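Local coordinates for protein cytochrome P450 reductase (Amycolatopsis methanolica 239, PDB 5OGX) that passes electrons from NADH through FAD and a [2Fe-2S] cluster to its partner cytochrome P450, which O-demethylates lignin-derived aromatics such as guaiacol, at residues D205-G216 with R232-G243; Y149-E157 with A220-T228. One frame throughout, in Å; residues are numbered along the deposited sequence.

Interaction 1. Residues D205-G216 with R232-G243; sequences DDGGPMVLIGGG and RHPSREVLLYHG
A right-handed beta-alpha-beta crossover of the NAD-binding domain brings strand 210-215 beside strand 238-244, and just before the strands pair, R236 reaches over to D205 and G208. Its guanidinium and the D205 carboxylate form a salt bridge in which two nitrogens meet two oxygens end-on: NH2 gives a 2.9 Å bond to the syn lone pair of OD1, while NH1 points almost straight (175°) at OD2, 3.1 Å away. Side-on, NE and the same NH2 both donate to G208 O, the latter at 2.9 Å. M210 SD lies 3.6 Å above the centre of the guanidinium and G207 CA lies against the opposite face, toward its rim, so the two sandwich the group and limit its tilt. R232 NH1, which also donates to P200 O, adds a second salt bridge on the anti side of D205 OD2. With CG anti to the backbone N (chi1 -177°), D205 turns its carboxylate toward both arginines, and OD1 closes an Asx turn by accepting from G207 N. With an alanine here, R236 and R232 would probably lose their shared counter-charge and the 205-207 turn its side-chain bond.

Beyond P209 the two strands run parallel as central neighbours in the six-stranded sheet of this Rossmann-like fold. Backbone bonds alternate across them from M210 N to E237 O as far as G216 N to G243 O; the shortest is L212 N to L239 O, at 2.7 Å. On the face toward helix 219-232, L212 CD1 presses on V238 CG1 at a tight 3.5 Å. On the other, V211 CG2 meets the edge of the Y241 ring at CE1, 3.7 Å away, and Y241 OH bonds D292. At the C-terminal end H242 NE2 donates to G216 O from above the carbonyl plane (2.8 Å).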
loop_
_atom_site.group_PDB
_atom_site.type_symbol
_atom_site.label_atom_id
_atom_site.label_comp_id
_atom_site.label_asym_id
_atom_site.label_seq_id
_atom_site.Cartn_x
_atom_site.Cartn_y
_atom_site.Cartn_z
ATOM N N ASP A 205 4.816 -9.285 17.114
ATOM C CA ASP A 205 4.670 -7.853 17.357
ATOM C C ASP A 205 5.007 -7.594 18.816
ATOM O O ASP A 205 4.201 -7.887 19.707
ATOM C CB ASP A 205 3.253 -7.393 17.011
ATOM C CG ASP A 205 3.056 -5.889 17.174
ATOM O OD1 ASP A 205 3.973 -5.204 17.684
ATOM O OD2 ASP A 205 1.969 -5.400 16.797
ATOM N N ASP A 206 6.187 -7.027 19.055
ATOM C CA ASP A 206 6.679 -6.781 20.404
ATOM C C ASP A 206 6.055 -5.561 21.068
ATOM O O ASP A 206 6.420 -5.250 22.205
ATOM C CB ASP A 206 8.209 -6.631 20.395
ATOM C CG ASP A 206 8.706 -5.583 19.394
ATOM O OD1 ASP A 206 7.898 -4.767 18.896
ATOM O OD2 ASP A 206 9.920 -5.582 19.097
ATOM N N GLY A 207 5.139 -4.859 20.405
ATOM C CA GLY A 207 4.539 -3.700 21.039
ATOM C C GLY A 207 5.435 -2.484 21.109
ATOM O O GLY A 207 5.126 -1.550 21.857
ATOM N N GLY A 208 6.545 -2.472 20.369
ATOM C CA GLY A 208 7.464 -1.355 20.397
ATOM C C GLY A 208 6.881 -0.125 19.724
ATOM O O GLY A 208 5.890 -0.204 18.995
ATOM N N PRO A 209 7.521 1.027 19.923
ATOM C CA PRO A 209 6.989 2.282 19.375
ATOM C C PRO A 209 7.034 2.318 17.858
ATOM O O PRO A 209 7.954 1.786 17.221
ATOM C CB PRO A 209 7.918 3.354 19.962
ATOM C CG PRO A 209 9.197 2.588 20.295
ATOM C CD PRO A 209 8.744 1.228 20.716
ATOM N N MET A 210 6.047 3.007 17.280
ATOM C CA MET A 210 5.935 3.130 15.830
ATOM C C MET A 210 5.767 4.585 15.433
ATOM O O MET A 210 5.004 5.325 16.065
ATOM C CB MET A 210 4.717 2.359 15.274
ATOM C CG MET A 210 4.609 0.932 15.705
ATOM S SD MET A 210 2.949 0.263 15.429
ATOM C CE MET A 210 2.500 0.910 13.833
ATOM N N VAL A 211 6.448 4.989 14.359
ATOM C CA VAL A 211 6.159 6.261 13.707
ATOM C C VAL A 211 5.601 5.960 12.328
ATOM O O VAL A 211 6.106 5.078 11.622
ATOM C CB VAL A 211 7.388 7.183 13.636
ATOM C CG1 VAL A 211 8.574 6.481 12.929
ATOM C CG2 VAL A 211 7.009 8.479 12.926
ATOM N N LEU A 212 4.512 6.641 11.980
ATOM C CA LEU A 212 3.850 6.474 10.696
ATOM C C LEU A 212 3.798 7.836 10.034
ATOM O O LEU A 212 3.364 8.814 10.657
ATOM C CB LEU A 212 2.442 5.901 10.873
ATOM C CG LEU A 212 2.476 4.527 11.544
ATOM C CD1 LEU A 212 2.145 4.736 13.012
ATOM C CD2 LEU A 212 1.500 3.541 10.900
ATOM N N ILE A 213 4.260 7.915 8.791
ATOM C CA ILE A 213 4.346 9.198 8.103
ATOM C C ILE A 213 3.655 9.076 6.754
ATOM O O ILE A 213 4.035 8.233 5.930
ATOM C CB ILE A 213 5.794 9.672 7.952
ATOM C CG1 ILE A 213 6.357 9.912 9.373
ATOM C CG2 ILE A 213 5.828 10.980 7.180
ATOM C CD1 ILE A 213 7.694 10.555 9.417
ATOM N N GLY A 214 2.612 9.880 6.561
ATOM C CA GLY A 214 1.816 9.843 5.353
ATOM C C GLY A 214 1.939 11.145 4.598
ATOM O O GLY A 214 1.722 12.222 5.170
ATOM N N GLY A 215 2.301 11.070 3.321
ATOM C CA GLY A 215 2.274 12.261 2.494
ATOM C C GLY A 215 0.960 12.318 1.752
ATOM O O GLY A 215 0.659 11.413 0.968
ATOM N N GLY A 216 0.157 13.346 2.006
ATOM C CA GLY A 216 -1.126 13.457 1.324
ATOM C C GLY A 216 -2.023 12.280 1.657
ATOM O O GLY A 216 -2.179 11.898 2.821
ATOM N N ARG A 232 -4.116 -4.124 19.311
ATOM C CA ARG A 232 -3.242 -5.160 19.857
ATOM C C ARG A 232 -2.575 -4.714 21.152
ATOM O O ARG A 232 -2.433 -5.509 22.092
ATOM C CB ARG A 232 -2.155 -5.526 18.842
ATOM C CG ARG A 232 -2.642 -6.091 17.532
ATOM C CD ARG A 232 -1.457 -6.268 16.593
ATOM N NE ARG A 232 -1.859 -6.941 15.360
ATOM C CZ ARG A 232 -0.997 -7.382 14.455
ATOM N NH1 ARG A 232 0.304 -7.210 14.658
ATOM N NH2 ARG A 232 -1.443 -7.997 13.359
ATOM N N HIS A 233 -2.100 -3.470 21.196
ATOM C CA HIS A 233 -1.345 -2.950 22.338
ATOM C C HIS A 233 -1.858 -1.549 22.642
ATOM O O HIS A 233 -1.316 -0.554 22.146
ATOM C CB HIS A 233 0.157 -2.932 22.050
ATOM C CG HIS A 233 0.781 -4.294 22.009
ATOM N ND1 HIS A 233 1.097 -4.936 20.830
ATOM C CD2 HIS A 233 1.147 -5.134 23.004
ATOM C CE1 HIS A 233 1.631 -6.113 21.102
ATOM N NE2 HIS A 233 1.674 -6.258 22.414
ATOM N N PRO A 234 -2.902 -1.434 23.464
ATOM C CA PRO A 234 -3.588 -0.138 23.617
ATOM C C PRO A 234 -2.730 0.974 24.192
ATOM O O PRO A 234 -3.049 2.148 23.978
ATOM C CB PRO A 234 -4.755 -0.475 24.553
ATOM C CG PRO A 234 -5.028 -1.917 24.282
ATOM C CD PRO A 234 -3.688 -2.547 24.021
ATOM N N SER A 235 -1.667 0.659 24.924
ATOM C CA SER A 235 -0.853 1.689 25.553
ATOM C C SER A 235 0.396 2.016 24.757
ATOM O O SER A 235 1.203 2.840 25.202
ATOM C CB SER A 235 -0.464 1.265 26.972
ATOM O OG SER A 235 -1.591 1.312 27.828
ATOM N N ARG A 236 0.569 1.400 23.594
ATOM C CA ARG A 236 1.801 1.570 22.849
ATOM C C ARG A 236 1.887 2.979 22.267
ATOM O O ARG A 236 0.892 3.702 22.131
ATOM C CB ARG A 236 1.903 0.510 21.751
ATOM C CG ARG A 236 1.487 1.003 20.379
ATOM C CD ARG A 236 1.392 -0.121 19.358
ATOM N NE ARG A 236 2.692 -0.671 18.979
ATOM C CZ ARG A 236 2.853 -1.852 18.401
ATOM N NH1 ARG A 236 1.791 -2.608 18.142
ATOM N NH2 ARG A 236 4.064 -2.285 18.084
ATOM N N GLU A 237 3.111 3.358 21.920
ATOM C CA GLU A 237 3.422 4.654 21.347
ATOM C C GLU A 237 3.255 4.573 19.839
ATOM O O GLU A 237 3.902 3.743 19.171
ATOM C CB GLU A 237 4.840 5.064 21.708
ATOM C CG GLU A 237 5.004 5.355 23.166
ATOM C CD GLU A 237 6.374 5.869 23.439
ATOM O OE1 GLU A 237 6.493 7.076 23.705
ATOM O OE2 GLU A 237 7.326 5.057 23.364
ATOM N N VAL A 238 2.370 5.408 19.297
ATOM C CA VAL A 238 2.113 5.460 17.860
ATOM C C VAL A 238 2.082 6.934 17.487
ATOM O O VAL A 238 1.171 7.659 17.911
ATOM C CB VAL A 238 0.788 4.774 17.498
ATOM C CG1 VAL A 238 0.454 4.963 16.017
ATOM C CG2 VAL A 238 0.802 3.301 17.891
ATOM N N LEU A 239 3.074 7.394 16.727
ATOM C CA LEU A 239 3.156 8.779 16.283
ATOM C C LEU A 239 2.803 8.830 14.801
ATOM O O LEU A 239 3.512 8.244 13.969
ATOM C CB LEU A 239 4.548 9.362 16.513
ATOM C CG LEU A 239 5.158 9.315 17.907
ATOM C CD1 LEU A 239 6.433 10.145 17.908
ATOM C CD2 LEU A 239 4.190 9.846 18.925
ATOM N N LEU A 240 1.707 9.506 14.472
ATOM C CA LEU A 240 1.204 9.544 13.104
ATOM C C LEU A 240 1.312 10.979 12.591
ATOM O O LEU A 240 0.637 11.875 13.107
ATOM C CB LEU A 240 -0.239 9.046 13.062
ATOM C CG LEU A 240 -1.003 9.173 11.751
ATOM C CD1 LEU A 240 -0.241 8.522 10.592
ATOM C CD2 LEU A 240 -2.389 8.568 11.920
ATOM N N TYR A 241 2.185 11.206 11.610
ATOM C CA TYR A 241 2.389 12.537 11.042
ATOM C C TYR A 241 1.730 12.591 9.673
ATOM O O TYR A 241 1.920 11.684 8.858
ATOM C CB TYR A 241 3.879 12.881 10.910
ATOM C CG TYR A 241 4.628 12.944 12.219
ATOM C CD1 TYR A 241 5.085 11.787 12.820
ATOM C CD2 TYR A 241 4.882 14.168 12.847
ATOM C CE1 TYR A 241 5.772 11.823 14.016
ATOM C CE2 TYR A 241 5.568 14.218 14.052
ATOM C CZ TYR A 241 6.019 13.042 14.627
ATOM O OH TYR A 241 6.711 13.048 15.817
ATOM N N HIS A 242 0.967 13.651 9.411
ATOM C CA HIS A 242 0.304 13.823 8.118
ATOM C C HIS A 242 0.930 15.017 7.404
ATOM O O HIS A 242 0.722 16.163 7.811
ATOM C CB HIS A 242 -1.199 14.016 8.306
ATOM C CG HIS A 242 -1.973 13.958 7.028
ATOM N ND1 HIS A 242 -3.238 14.491 6.893
ATOM C CD2 HIS A 242 -1.661 13.409 5.826
ATOM C CE1 HIS A 242 -3.669 14.282 5.659
ATOM N NE2 HIS A 242 -2.738 13.614 4.995
ATOM N N GLY A 243 1.692 14.751 6.341
ATOM C CA GLY A 243 2.370 15.837 5.650
ATOM C C GLY A 243 1.544 16.340 4.484
ATOM O O GLY A 243 1.269 15.588 3.543
HETATM O O HOH W 1 5.305 1.433 22.273
#

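Interaction 2. Residues Y149-E157 with A220-T228; sequences YSLANTADE and APLVGIART. With FAD (flavin-adenine dinucleotide), chain B.
S150 and A152 lie snugly against the start of helix 219-232, where the FAD-binding domain meets the NAD-binding domain. S150 CB touches P221 CD at 3.5 Å, and A152 CA rests on A220 O at 3.3 Å. One turn on, G224 lets the 152-153 backbone come close, since a side chain there would collide with N153 O. The same strand end holds the flavin: S150 N donates to FAD O4 (3.0 Å), and Y149 OH pairs with FAD O4'.

Toward the partly exposed end the contact becomes polar. R227, its chain bent at chi3 (-76°), sends NH1 to A152 O (2.9 Å) and E157 OE1, while NH2 donates to E157 OE2 (3.0 Å), a two-nitrogen, end-on salt bridge with the planes 49° apart. T154 CG2 sits over the centre of the guanidinium, and a water links A155 N to T228 OG1. OE1 also takes the N-H of T154, from the same face as NH1, so E157 braces its own turn while pairing with R227. The grip is therefore apolar and close beside the flavin but charged at the outer end, where a single guanidinium ties a backbone carbonyl and a carboxylate of the FAD-binding domain to the helix of the NAD-binding domain.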
loop_
_atom_site.group_PDB
_atom_site.type_symbol
_atom_site.label_atom_id
_atom_site.label_comp_id
_atom_site.label_asym_id
_atom_site.label_seq_id
_atom_site.Cartn_x
_atom_site.Cartn_y
_atom_site.Cartn_z
ATOM N N TYR A 149 -5.411 1.773 -4.849
ATOM C CA TYR A 149 -5.874 2.638 -3.760
ATOM C C TYR A 149 -5.796 1.855 -2.461
ATOM O O TYR A 149 -6.347 0.754 -2.352
ATOM C CB TYR A 149 -7.297 3.174 -4.024
ATOM C CG TYR A 149 -7.223 4.099 -5.205
ATOM C CD1 TYR A 149 -6.639 5.350 -5.083
ATOM C CD2 TYR A 149 -7.583 3.664 -6.469
ATOM C CE1 TYR A 149 -6.487 6.186 -6.192
ATOM C CE2 TYR A 149 -7.434 4.486 -7.580
ATOM C CZ TYR A 149 -6.874 5.730 -7.438
ATOM O OH TYR A 149 -6.710 6.530 -8.546
ATOM N N SER A 150 -5.079 2.418 -1.492
ATOM C CA SER A 150 -4.895 1.772 -0.198
ATOM C C SER A 150 -6.197 1.724 0.588
ATOM O O SER A 150 -7.014 2.649 0.531
ATOM C CB SER A 150 -3.869 2.548 0.629
ATOM O OG SER A 150 -2.621 2.610 -0.017
ATOM N N LEU A 151 -6.360 0.652 1.365
ATOM C CA LEU A 151 -7.482 0.550 2.290
ATOM C C LEU A 151 -7.166 1.316 3.563
ATOM O O LEU A 151 -6.083 1.166 4.134
ATOM C CB LEU A 151 -7.782 -0.917 2.613
ATOM C CG LEU A 151 -8.194 -1.791 1.418
ATOM C CD1 LEU A 151 -8.450 -3.207 1.898
ATOM C CD2 LEU A 151 -9.455 -1.234 0.744
ATOM N N ALA A 152 -8.115 2.137 4.010
ATOM C CA ALA A 152 -8.029 2.715 5.347
ATOM C C ALA A 152 -8.593 1.781 6.410
ATOM O O ALA A 152 -8.520 2.096 7.611
ATOM C CB ALA A 152 -8.775 4.064 5.383
ATOM N N ASN A 153 -9.141 0.643 5.992
ATOM C CA ASN A 153 -9.907 -0.257 6.854
ATOM C C ASN A 153 -9.050 -0.989 7.866
ATOM O O ASN A 153 -7.912 -1.378 7.589
ATOM C CB ASN A 153 -10.582 -1.344 6.027
ATOM C CG ASN A 153 -11.513 -0.795 5.002
ATOM O OD1 ASN A 153 -11.120 -0.018 4.126
ATOM N ND2 ASN A 153 -12.760 -1.194 5.092
ATOM N N THR A 154 -9.654 -1.272 9.018
ATOM C CA THR A 154 -9.178 -2.403 9.797
ATOM C C THR A 154 -9.828 -3.676 9.263
ATOM O O THR A 154 -10.828 -3.633 8.540
ATOM C CB THR A 154 -9.479 -2.218 11.288
ATOM O OG1 THR A 154 -10.853 -1.863 11.460
ATOM C CG2 THR A 154 -8.615 -1.103 11.865
ATOM N N ALA A 155 -9.224 -4.818 9.592
ATOM C CA ALA A 155 -9.614 -6.071 8.949
ATOM C C ALA A 155 -11.036 -6.486 9.296
ATOM O O ALA A 155 -11.652 -7.244 8.536
ATOM C CB ALA A 155 -8.633 -7.185 9.329
ATOM N N ASP A 156 -11.577 -6.000 10.413
ATOM C CA ASP A 156 -12.952 -6.305 10.774
ATOM C C ASP A 156 -13.959 -5.515 9.949
ATOM O O ASP A 156 -15.136 -5.894 9.899
ATOM C CB ASP A 156 -13.173 -6.016 12.258
ATOM C CG ASP A 156 -12.940 -4.561 12.592
ATOM O OD1 ASP A 156 -11.794 -4.101 12.425
ATOM O OD2 ASP A 156 -13.901 -3.860 12.970
ATOM N N GLU A 157 -13.539 -4.403 9.348
ATOM C CA GLU A 157 -14.403 -3.618 8.467
ATOM C C GLU A 157 -14.323 -4.232 7.069
ATOM O O GLU A 157 -13.688 -3.707 6.152
ATOM C CB GLU A 157 -13.979 -2.151 8.481
ATOM C CG GLU A 157 -13.975 -1.538 9.887
ATOM C CD GLU A 157 -13.291 -0.170 9.971
ATOM O OE1 GLU A 157 -12.375 0.124 9.167
ATOM O OE2 GLU A 157 -13.662 0.615 10.873
ATOM N N ALA A 220 -3.876 7.088 4.145
ATOM C CA ALA A 220 -4.946 6.092 4.179
ATOM C C ALA A 220 -4.542 4.761 4.818
ATOM O O ALA A 220 -5.201 4.334 5.775
ATOM C CB ALA A 220 -5.501 5.856 2.767
ATOM N N PRO A 221 -3.500 4.057 4.349
ATOM C CA PRO A 221 -3.194 2.761 4.972
ATOM C C PRO A 221 -2.708 2.924 6.393
ATOM O O PRO A 221 -2.843 2.000 7.203
ATOM C CB PRO A 221 -2.093 2.176 4.071
ATOM C CG PRO A 221 -1.387 3.389 3.544
ATOM C CD PRO A 221 -2.512 4.390 3.298
ATOM N N LEU A 222 -2.155 4.090 6.720
ATOM C CA LEU A 222 -1.665 4.309 8.073
ATOM C C LEU A 222 -2.811 4.374 9.073
ATOM O O LEU A 222 -2.631 4.030 10.247
ATOM C CB LEU A 222 -0.841 5.588 8.115
ATOM C CG LEU A 222 0.273 5.731 7.086
ATOM C CD1 LEU A 222 0.919 7.089 7.287
ATOM C CD2 LEU A 222 1.331 4.626 7.198
ATOM N N VAL A 223 -3.992 4.793 8.623
ATOM C CA VAL A 223 -5.164 4.775 9.492
ATOM C C VAL A 223 -5.477 3.346 9.914
ATOM O O VAL A 223 -5.694 3.060 11.099
ATOM C CB VAL A 223 -6.361 5.434 8.785
ATOM C CG1 VAL A 223 -7.613 5.305 9.659
ATOM C CG2 VAL A 223 -6.042 6.879 8.454
ATOM N N GLY A 224 -5.467 2.415 8.957
ATOM C CA GLY A 224 -5.763 1.035 9.310
ATOM C C GLY A 224 -4.654 0.402 10.135
ATOM O O GLY A 224 -4.916 -0.343 11.089
ATOM N N ILE A 225 -3.403 0.678 9.774
ATOM C CA ILE A 225 -2.275 0.103 10.502
ATOM C C ILE A 225 -2.239 0.625 11.938
ATOM O O ILE A 225 -2.047 -0.141 12.888
ATOM C CB ILE A 225 -0.955 0.388 9.762
ATOM C CG1 ILE A 225 -0.898 -0.426 8.463
ATOM C CG2 ILE A 225 0.240 0.040 10.655
ATOM C CD1 ILE A 225 0.072 0.137 7.447
ATOM N N ALA A 226 -2.387 1.941 12.115
ATOM C CA ALA A 226 -2.337 2.516 13.459
ATOM C C ALA A 226 -3.459 1.976 14.340
ATOM O O ALA A 226 -3.232 1.620 15.503
ATOM C CB ALA A 226 -2.418 4.042 13.385
ATOM N N ARG A 227 -4.682 1.918 13.806
ATOM C CA ARG A 227 -5.789 1.394 14.599
ATOM C C ARG A 227 -5.569 -0.070 14.951
ATOM O O ARG A 227 -5.888 -0.504 16.063
ATOM C CB ARG A 227 -7.105 1.570 13.847
ATOM C CG ARG A 227 -7.581 3.003 13.766
ATOM C CD ARG A 227 -9.022 3.059 13.280
ATOM N NE ARG A 227 -9.156 2.834 11.842
ATOM C CZ ARG A 227 -10.264 2.368 11.263
ATOM N NH1 ARG A 227 -10.318 2.202 9.942
ATOM N NH2 ARG A 227 -11.315 2.062 12.009
ATOM N N THR A 228 -5.038 -0.852 14.012
ATOM C CA THR A 228 -4.778 -2.257 14.304
ATOM C C THR A 228 -3.712 -2.405 15.381
ATOM O O THR A 228 -3.848 -3.234 16.289
ATOM C CB THR A 228 -4.349 -2.986 13.026
ATOM O OG1 THR A 228 -5.385 -2.828 12.038
ATOM C CG2 THR A 228 -4.118 -4.468 13.322
HETATM P PA FAD B . -2.451 9.495 -14.243
HETATM O O1A FAD B . -3.335 9.638 -15.459
HETATM O O2A FAD B . -1.770 8.153 -14.131
HETATM O O5B FAD B . -1.284 10.661 -14.229
HETATM C C5B FAD B . -1.534 11.894 -14.865
HETATM C C4B FAD B . -0.179 12.655 -14.950
HETATM O O4B FAD B . 0.163 13.073 -13.762
HETATM C C3B FAD B . 0.941 11.699 -15.394
HETATM O O3B FAD B . 1.814 12.377 -16.180
HETATM C C2B FAD B . 1.591 11.242 -14.066
HETATM O O2B FAD B . 2.999 10.785 -14.270
HETATM C C1B FAD B . 1.498 12.292 -13.293
HETATM N N9A FAD B . 1.237 11.937 -11.922
HETATM C C8A FAD B . 0.755 10.769 -11.478
HETATM N N7A FAD B . 0.631 10.857 -10.146
HETATM C C5A FAD B . 1.029 12.088 -9.778
HETATM C C6A FAD B . 1.099 12.690 -8.545
HETATM N N6A FAD B . 0.818 12.358 -7.160
HETATM N N1A FAD B . 1.529 13.940 -8.439
HETATM C C2A FAD B . 1.905 14.626 -9.548
HETATM N N3A FAD B . 1.836 14.039 -10.770
HETATM C C4A FAD B . 1.395 12.763 -10.872
HETATM N N1 FAD B . -3.437 7.432 -4.669
HETATM C C2 FAD B . -4.417 7.983 -3.741
HETATM O O2 FAD B . -4.909 9.040 -3.951
HETATM N N3 FAD B . -4.803 7.202 -2.556
HETATM C C4 FAD B . -4.243 5.923 -2.249
HETATM O O4 FAD B . -4.568 5.330 -1.275
HETATM C C4X FAD B . -3.222 5.395 -3.204
HETATM N N5 FAD B . -2.658 4.105 -2.946
HETATM C C5X FAD B . -1.653 3.610 -3.882
HETATM C C6 FAD B . -1.054 2.379 -3.597
HETATM C C7 FAD B . -0.097 1.917 -4.503
HETATM C C7M FAD B . 0.433 0.558 -4.050
HETATM C C8 FAD B . 0.246 2.650 -5.638
HETATM C C8M FAD B . 1.292 2.059 -6.574
HETATM C C9 FAD B . -0.344 3.880 -5.910
HETATM C C9A FAD B . -1.286 4.351 -5.018
HETATM N N10 FAD B . -1.906 5.654 -5.318
HETATM C C10 FAD B . -2.855 6.154 -4.381
HETATM C "C1'" FAD B . -1.584 6.395 -6.549
HETATM C "C2'" FAD B . -2.806 6.014 -7.489
HETATM O "O2'" FAD B . -2.881 4.631 -7.807
HETATM C "C3'" FAD B . -2.829 6.767 -8.838
HETATM O "O3'" FAD B . -1.551 6.686 -9.400
HETATM C "C4'" FAD B . -3.212 8.248 -8.651
HETATM O "O4'" FAD B . -4.519 8.343 -8.151
HETATM C "C5'" FAD B . -3.135 9.014 -9.989
HETATM O "O5'" FAD B . -3.786 8.261 -10.994
HETATM P P FAD B . -4.495 9.047 -12.248
HETATM O O1P FAD B . -4.982 8.004 -13.217
HETATM O O2P FAD B . -5.523 10.039 -11.758
HETATM O O3P FAD B . -3.281 9.927 -12.908
HETATM O O HOH W 2 -7.067 -4.859 11.472
#

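Helix 219-232 ties the two contacts together: it is the crossover between the strands of interaction 1, and one side of it forms half of interaction 2. Its other side lies on the sheet, where L222 CD1 comes within 3.3 Å of G214 N and I225 CG2 packs on L212 CD2 at 3.7 Å. Interaction 1 stays inside the NAD-binding domain; its core is regular strand pairing with aliphatic packing, and its charged cluster sits at the more exposed N-terminal end of the strands. Interaction 2 is a buried contact between two domains, with less surface and no strand pairing, joined by close backbone approach and one arginine-glutamate pair.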